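Side-chain contacts in aspartate aminotransferase (Plasmodium falciparum, PDB 3K7Y), which probably catalyses the reversible transfer of an amino group from L-aspartate to 2-oxoglutarate, yielding oxaloacetate and L-glutamate, with pyridoxal 5'-phosphate as cofactor: residues 56-61 / 297-302; 254-259 / 291-296. All blocks are in the same frame, centred on the assembly; numbering follows the deposited sequence.

In the fold
Helix 291-302 serves two contacts along its length, an example of how one helix can take part in contacts both beside and away from a cofactor pocket. Interaction 2 uses its first residues and the turn that carries R257, which binds pyridoxal-5'-phosphate; the side chain of E256 there lies about 7 Å from that of S248, another cofactor ligand. Interaction 1 uses residues 297-302, further along the same helix, and helix 50-62, away from the annotated sites. The two centres lie 11 Å apart and the contacts touch each other: V59 CG2 comes to 3.6 Å from I296 N, and D56 packs against H292. In sequence, interaction 2 is nested within the long loop closed by interaction 1, and both reach the second subunit.

Interaction 1 of 2, residues 56-61 / 297-302; sequences DKLVTE and LCQLLN
The amide nitrogen of Q299 comes closer than any other atom of residues 297-302 to the neighbouring helix segment, its NE2 lying 2.9 Å from the backbone oxygen O of L58. The same NE2 is 3.6 Å from V59 N, which places the amide end against the peptide that joins L58 to V59. The amide oxygen is turned away, with Q299 OE1 5.1 Å from L58 O. This approach follows from the shape of the glutamine: CG is roughly anti to the backbone N (chi1 -151°), and a bend at chi2, near 90°, then swings the amide across the gap.

Back along the side chain from the amide, the contact is aliphatic. Q299 CG lies 3.4 Å from L58 CB and 3.9 Å from L58 CG, so the middle of the glutamine chain passes obliquely over the root of the leucine. V59 adds a single methyl, CG2, 4.0 Å from Q299 CB. The backbones are closest at V59 and Q299, whose CA atoms are 6.9 Å apart.

In the aminotransferase fold of PLP-dependent enzymes this is a helix-to-helix contact, between helix 50-62 near its C-terminal end and residues 297-302 of helix 291-302. Within the first helix, E61 N makes a weak backbone hydrogen bond to the same L58 O that Q299 approaches. Q299 also touches N62 and Y63 beyond the segment, while L300, one residue along, packs on S51, V52 and A55 earlier in helix 50-62. The subunit interface is close by, where D56 OD2 forms a salt bridge with K66 of the second subunit and T60 packs on T60 of the second subunit.

Interaction 2 of 2, residues 254-259 / 291-296; sequences YGERAG and IHTNRI. With PLP (pyridoxal-5'-phosphate), chain B.
The phosphate end of the pyridoxal-5'-phosphate pocket adjoins this contact, in which E256, directly before the phosphate-binding R257, meets T293 and H292 on helix 291-302. The touching is done mainly by one methyl, T293 CG2, which sits against both the backbone and the side chain of E256: it lies 3.2 Å from E256 O, and 3.5 Å from E256 CG and 3.4 Å from E256 OE1. With CG2 anti to the carbonyl carbon and OG1 between the backbone N and that carbon, it is the methyl that meets the bent glutamate chain. H292, one residue earlier, adds its ring beside the methyl, CD2 lying 3.8 Å from E256 OE1, with ring and carboxylate planes 75° apart.

Residues 254-257 form a type I beta turn leading into strand 258-264, which runs antiparallel to both its neighbours, 98-104 and 241-246, in the mainly parallel sheet of the large domain of fold type I PLP enzymes. From this turn R257 reaches the cofactor with two nearly straight hydrogen bonds, NH1 to PLP O1P at 3.2 Å (171°) and NH2 to PLP O3P at 3.0 Å (167°). The phosphate meets the guanidinium at its edge, with the phosphorus in the guanidinium plane.

Across the dimer interface, R257 NH2 also bonds Y286 O of the second subunit, E256 OE1 accepts from H292 N of the second subunit, and the H292 ring stacks on that of H292 of the second subunit.

Interaction 1 of 2, residues 56-61 / 297-302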
loop_
_atom_site.group_PDB
_atom_site.type_symbol
_atom_site.label_atom_id
_atom_site.label_comp_id
_atom_site.label_asym_id
_atom_site.label_seq_id
_atom_site.Cartn_x
_atom_site.Cartn_y
_atom_site.Cartn_z
ATOM N N ASP A 56 -18.888 -3.392 7.835
ATOM C CA ASP A 56 -18.096 -2.523 8.699
ATOM C C ASP A 56 -18.396 -2.743 10.177
ATOM O O ASP A 56 -17.495 -3.071 10.947
ATOM C CB ASP A 56 -18.269 -1.048 8.327
ATOM C CG ASP A 56 -16.967 -0.404 7.874
ATOM O OD1 ASP A 56 -15.888 -0.975 8.145
ATOM O OD2 ASP A 56 -17.016 0.686 7.267
ATOM N N LYS A 57 -19.661 -2.571 10.560
ATOM C CA LYS A 57 -20.098 -2.823 11.933
ATOM C C LYS A 57 -19.692 -4.216 12.380
ATOM O O LYS A 57 -18.970 -4.362 13.357
ATOM C CB LYS A 57 -21.614 -2.634 12.082
ATOM C CG LYS A 57 -22.042 -1.190 12.349
ATOM C CD LYS A 57 -23.539 -1.060 12.627
ATOM C CE LYS A 57 -24.324 -0.719 11.360
ATOM N NZ LYS A 57 -25.772 -0.462 11.657
ATOM N N LEU A 58 -20.140 -5.229 11.643
ATOM C CA LEU A 58 -19.747 -6.615 11.883
ATOM C C LEU A 58 -18.267 -6.782 12.234
ATOM O O LEU A 58 -17.919 -7.588 13.099
ATOM C CB LEU A 58 -20.074 -7.483 10.661
ATOM C CG LEU A 58 -21.354 -8.318 10.628
ATOM C CD1 LEU A 58 -21.552 -9.105 11.930
ATOM C CD2 LEU A 58 -22.567 -7.460 10.326
ATOM N N VAL A 59 -17.406 -6.021 11.561
ATOM C CA VAL A 59 -15.959 -6.166 11.715
ATOM C C VAL A 59 -15.412 -5.621 13.028
ATOM O O VAL A 59 -14.490 -6.188 13.604
ATOM C CB VAL A 59 -15.198 -5.553 10.527
ATOM C CG1 VAL A 59 -13.760 -5.215 10.905
ATOM C CG2 VAL A 59 -15.231 -6.512 9.357
ATOM N N THR A 60 -15.979 -4.525 13.505
ATOM C CA THR A 60 -15.501 -3.948 14.746
ATOM C C THR A 60 -16.190 -4.630 15.923
ATOM O O THR A 60 -16.104 -4.165 17.052
ATOM C CB THR A 60 -15.700 -2.424 14.783
ATOM O OG1 THR A 60 -16.986 -2.115 15.319
ATOM C CG2 THR A 60 -15.574 -1.835 13.385
ATOM N N GLU A 61 -16.869 -5.738 15.637
ATOM C CA GLU A 61 -17.562 -6.535 16.645
ATOM C C GLU A 61 -16.852 -7.850 16.903
ATOM O O GLU A 61 -16.921 -8.393 18.005
ATOM C CB GLU A 61 -18.997 -6.829 16.202
ATOM C CG GLU A 61 -20.084 -6.234 17.093
ATOM C CD GLU A 61 -19.993 -4.718 17.238
ATOM O OE1 GLU A 61 -20.048 -4.244 18.397
ATOM O OE2 GLU A 61 -19.866 -4.006 16.211
ATOM N N LEU A 297 -13.930 -7.325 3.874
ATOM C CA LEU A 297 -14.237 -8.123 2.693
ATOM C C LEU A 297 -14.711 -9.539 3.009
ATOM O O LEU A 297 -15.761 -9.976 2.532
ATOM C CB LEU A 297 -13.036 -8.159 1.756
ATOM C CG LEU A 297 -13.492 -7.947 0.315
ATOM C CD1 LEU A 297 -12.546 -6.995 -0.408
ATOM C CD2 LEU A 297 -13.702 -9.268 -0.433
ATOM N N CYS A 298 -13.929 -10.257 3.805
ATOM C CA CYS A 298 -14.324 -11.577 4.286
ATOM C C CYS A 298 -15.716 -11.591 4.926
ATOM O O CYS A 298 -16.529 -12.447 4.595
ATOM C CB CYS A 298 -13.293 -12.103 5.270
ATOM S SG CYS A 298 -11.694 -12.218 4.537
ATOM N N GLN A 299 -15.979 -10.639 5.822
ATOM C CA GLN A 299 -17.253 -10.551 6.524
ATOM C C GLN A 299 -18.445 -10.460 5.571
ATOM O O GLN A 299 -19.371 -11.280 5.657
ATOM C CB GLN A 299 -17.255 -9.361 7.483
ATOM C CG GLN A 299 -18.159 -9.545 8.710
ATOM C CD GLN A 299 -17.439 -10.189 9.895
ATOM O OE1 GLN A 299 -16.803 -11.237 9.764
ATOM N NE2 GLN A 299 -17.540 -9.559 11.060
ATOM N N LEU A 300 -18.421 -9.469 4.674
ATOM C CA LEU A 300 -19.461 -9.315 3.653
ATOM C C LEU A 300 -19.605 -10.601 2.843
ATOM O O LEU A 300 -20.628 -11.288 2.914
ATOM C CB LEU A 300 -19.153 -8.135 2.712
ATOM C CG LEU A 300 -20.176 -7.841 1.595
ATOM C CD1 LEU A 300 -20.224 -6.364 1.261
ATOM C CD2 LEU A 300 -19.913 -8.644 0.319
ATOM N N LEU A 301 -18.553 -10.918 2.092
ATOM C CA LEU A 301 -18.571 -12.007 1.135
ATOM C C LEU A 301 -18.897 -13.367 1.768
ATOM O O LEU A 301 -19.527 -14.210 1.131
ATOM C CB LEU A 301 -17.239 -12.059 0.405
ATOM C CG LEU A 301 -17.345 -12.172 -1.109
ATOM C CD1 LEU A 301 -16.028 -11.702 -1.744
ATOM C CD2 LEU A 301 -17.737 -13.601 -1.563
ATOM N N ASN A 302 -18.487 -13.569 3.022
ATOM C CA ASN A 302 -18.639 -14.860 3.697
ATOM C C ASN A 302 -20.029 -15.093 4.293
ATOM O O ASN A 302 -20.385 -16.221 4.627
ATOM C CB ASN A 302 -17.565 -15.022 4.772
ATOM C CG ASN A 302 -17.458 -16.436 5.282
ATOM O OD1 ASN A 302 -16.692 -17.243 4.759
ATOM N ND2 ASN A 302 -18.221 -16.746 6.317
#

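Interaction 2 of 2, residues 254-259 / 291-296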
loop_
_atom_site.group_PDB
_atom_site.type_symbol
_atom_site.label_atom_id
_atom_site.label_comp_id
_atom_site.label_asym_id
_atom_site.label_seq_id
_atom_site.Cartn_x
_atom_site.Cartn_y
_atom_site.Cartn_z
ATOM N N TYR A 254 -13.889 2.716 -2.164
ATOM C CA TYR A 254 -12.919 3.486 -2.908
ATOM C C TYR A 254 -11.613 3.652 -2.121
ATOM O O TYR A 254 -10.591 3.023 -2.449
ATOM C CB TYR A 254 -13.532 4.805 -3.361
ATOM C CG TYR A 254 -14.689 4.598 -4.337
ATOM C CD1 TYR A 254 -14.460 4.477 -5.708
ATOM C CD2 TYR A 254 -16.003 4.511 -3.889
ATOM C CE1 TYR A 254 -15.513 4.281 -6.601
ATOM C CE2 TYR A 254 -17.049 4.318 -4.767
ATOM C CZ TYR A 254 -16.804 4.207 -6.120
ATOM O OH TYR A 254 -17.859 4.015 -6.990
ATOM N N GLY A 255 -11.661 4.445 -1.057
ATOM C CA GLY A 255 -10.471 4.725 -0.258
ATOM C C GLY A 255 -9.902 3.556 0.520
ATOM O O GLY A 255 -8.778 3.634 1.005
ATOM N N GLU A 256 -10.667 2.477 0.660
ATOM C CA GLU A 256 -10.191 1.319 1.400
ATOM C C GLU A 256 -9.033 0.640 0.669
ATOM O O GLU A 256 -8.225 -0.080 1.272
ATOM C CB GLU A 256 -11.341 0.343 1.615
ATOM C CG GLU A 256 -11.984 0.317 3.011
ATOM C CD GLU A 256 -11.626 1.496 3.912
ATOM O OE1 GLU A 256 -10.466 1.572 4.388
ATOM O OE2 GLU A 256 -12.525 2.317 4.183
ATOM N N ARG A 257 -8.962 0.907 -0.634
ATOM C CA ARG A 257 -7.992 0.315 -1.564
ATOM C C ARG A 257 -8.057 -1.206 -1.550
ATOM O O ARG A 257 -7.026 -1.868 -1.380
ATOM C CB ARG A 257 -6.570 0.802 -1.291
ATOM C CG ARG A 257 -6.466 2.272 -0.928
ATOM C CD ARG A 257 -6.939 3.191 -2.045
ATOM N NE ARG A 257 -6.173 2.976 -3.266
ATOM C CZ ARG A 257 -6.625 2.350 -4.352
ATOM N NH1 ARG A 257 -7.882 1.881 -4.410
ATOM N NH2 ARG A 257 -5.812 2.206 -5.391
ATOM N N ALA A 258 -9.258 -1.767 -1.726
ATOM C CA ALA A 258 -9.409 -3.238 -1.747
ATOM C C ALA A 258 -9.136 -3.833 -3.145
ATOM O O ALA A 258 -9.811 -3.465 -4.132
ATOM C CB ALA A 258 -10.784 -3.657 -1.238
ATOM N N GLY A 259 -8.137 -4.718 -3.229
ATOM C CA GLY A 259 -7.822 -5.406 -4.485
ATOM C C GLY A 259 -7.174 -6.773 -4.318
ATOM O O GLY A 259 -6.651 -7.099 -3.249
ATOM N N ILE A 291 -5.102 -5.032 7.221
ATOM C CA ILE A 291 -5.870 -6.073 7.875
ATOM C C ILE A 291 -7.356 -5.694 7.952
ATOM O O ILE A 291 -8.226 -6.540 7.760
ATOM C CB ILE A 291 -5.222 -6.438 9.237
ATOM C CG1 ILE A 291 -5.444 -7.921 9.587
ATOM C CG2 ILE A 291 -5.568 -5.423 10.311
ATOM C CD1 ILE A 291 -6.203 -8.184 10.837
ATOM N N HIS A 292 -7.640 -4.412 8.166
ATOM C CA HIS A 292 -9.022 -3.940 8.208
ATOM C C HIS A 292 -9.766 -4.248 6.928
ATOM O O HIS A 292 -10.840 -4.842 6.957
ATOM C CB HIS A 292 -9.089 -2.437 8.477
ATOM C CG HIS A 292 -10.419 -1.827 8.154
ATOM N ND1 HIS A 292 -11.480 -1.840 9.035
ATOM C CD2 HIS A 292 -10.860 -1.191 7.039
ATOM C CE1 HIS A 292 -12.510 -1.222 8.488
ATOM N NE2 HIS A 292 -12.161 -0.823 7.276
ATOM N N THR A 293 -9.199 -3.831 5.805
ATOM C CA THR A 293 -9.890 -3.985 4.542
ATOM C C THR A 293 -9.966 -5.461 4.194
ATOM O O THR A 293 -10.876 -5.890 3.516
ATOM C CB THR A 293 -9.333 -3.061 3.417
ATOM O OG1 THR A 293 -8.020 -3.469 3.043
ATOM C CG2 THR A 293 -9.250 -1.618 3.908
ATOM N N ASN A 294 -9.046 -6.254 4.724
ATOM C CA ASN A 294 -9.150 -7.697 4.579
ATOM C C ASN A 294 -10.374 -8.223 5.286
ATOM O O ASN A 294 -11.180 -8.923 4.692
ATOM C CB ASN A 294 -7.917 -8.401 5.129
ATOM C CG ASN A 294 -8.038 -9.909 5.067
ATOM O OD1 ASN A 294 -8.943 -10.495 5.662
ATOM N ND2 ASN A 294 -7.118 -10.549 4.346
ATOM N N ARG A 295 -10.493 -7.886 6.565
ATOM C CA ARG A 295 -11.655 -8.257 7.383
ATOM C C ARG A 295 -13.010 -7.785 6.806
ATOM O O ARG A 295 -13.921 -8.597 6.663
ATOM C CB ARG A 295 -11.472 -7.781 8.830
ATOM C CG ARG A 295 -10.321 -8.479 9.574
ATOM C CD ARG A 295 -9.955 -7.782 10.891
ATOM N NE ARG A 295 -9.153 -8.652 11.754
ATOM C CZ ARG A 295 -8.618 -8.290 12.921
ATOM N NH1 ARG A 295 -8.776 -7.062 13.390
ATOM N NH2 ARG A 295 -7.913 -9.169 13.624
ATOM N N ILE A 296 -13.148 -6.503 6.451
ATOM C CA ILE A 296 -14.403 -5.998 5.844
ATOM C C ILE A 296 -14.870 -6.890 4.710
ATOM O O ILE A 296 -16.057 -7.175 4.597
ATOM C CB ILE A 296 -14.267 -4.568 5.253
ATOM C CG1 ILE A 296 -13.530 -3.626 6.217
ATOM C CG2 ILE A 296 -15.636 -3.996 4.845
ATOM C CD1 ILE A 296 -14.174 -3.478 7.608
HETATM N N1 PLP B . -8.089 -0.962 -13.884
HETATM C C2 PLP B . -9.081 -0.207 -14.456
HETATM C C2A PLP B . -9.479 -0.511 -15.850
HETATM C C3 PLP B . -9.691 0.803 -13.728
HETATM O O3 PLP B . -10.696 1.547 -14.292
HETATM C C4 PLP B . -9.283 1.056 -12.417
HETATM C C4A PLP B . -10.070 2.058 -11.628
HETATM O O4A PLP B . -11.008 1.665 -10.921
HETATM C C5 PLP B . -8.271 0.282 -11.817
HETATM C C6 PLP B . -7.675 -0.726 -12.579
HETATM C C5A PLP B . -7.739 0.488 -10.396
HETATM O O4P PLP B . -8.701 0.563 -9.358
HETATM P P PLP B . -8.257 0.950 -7.849
HETATM O O1P PLP B . -9.188 0.346 -6.837
HETATM O O2P PLP B . -8.381 2.439 -7.665
HETATM O O3P PLP B . -6.852 0.433 -7.634
#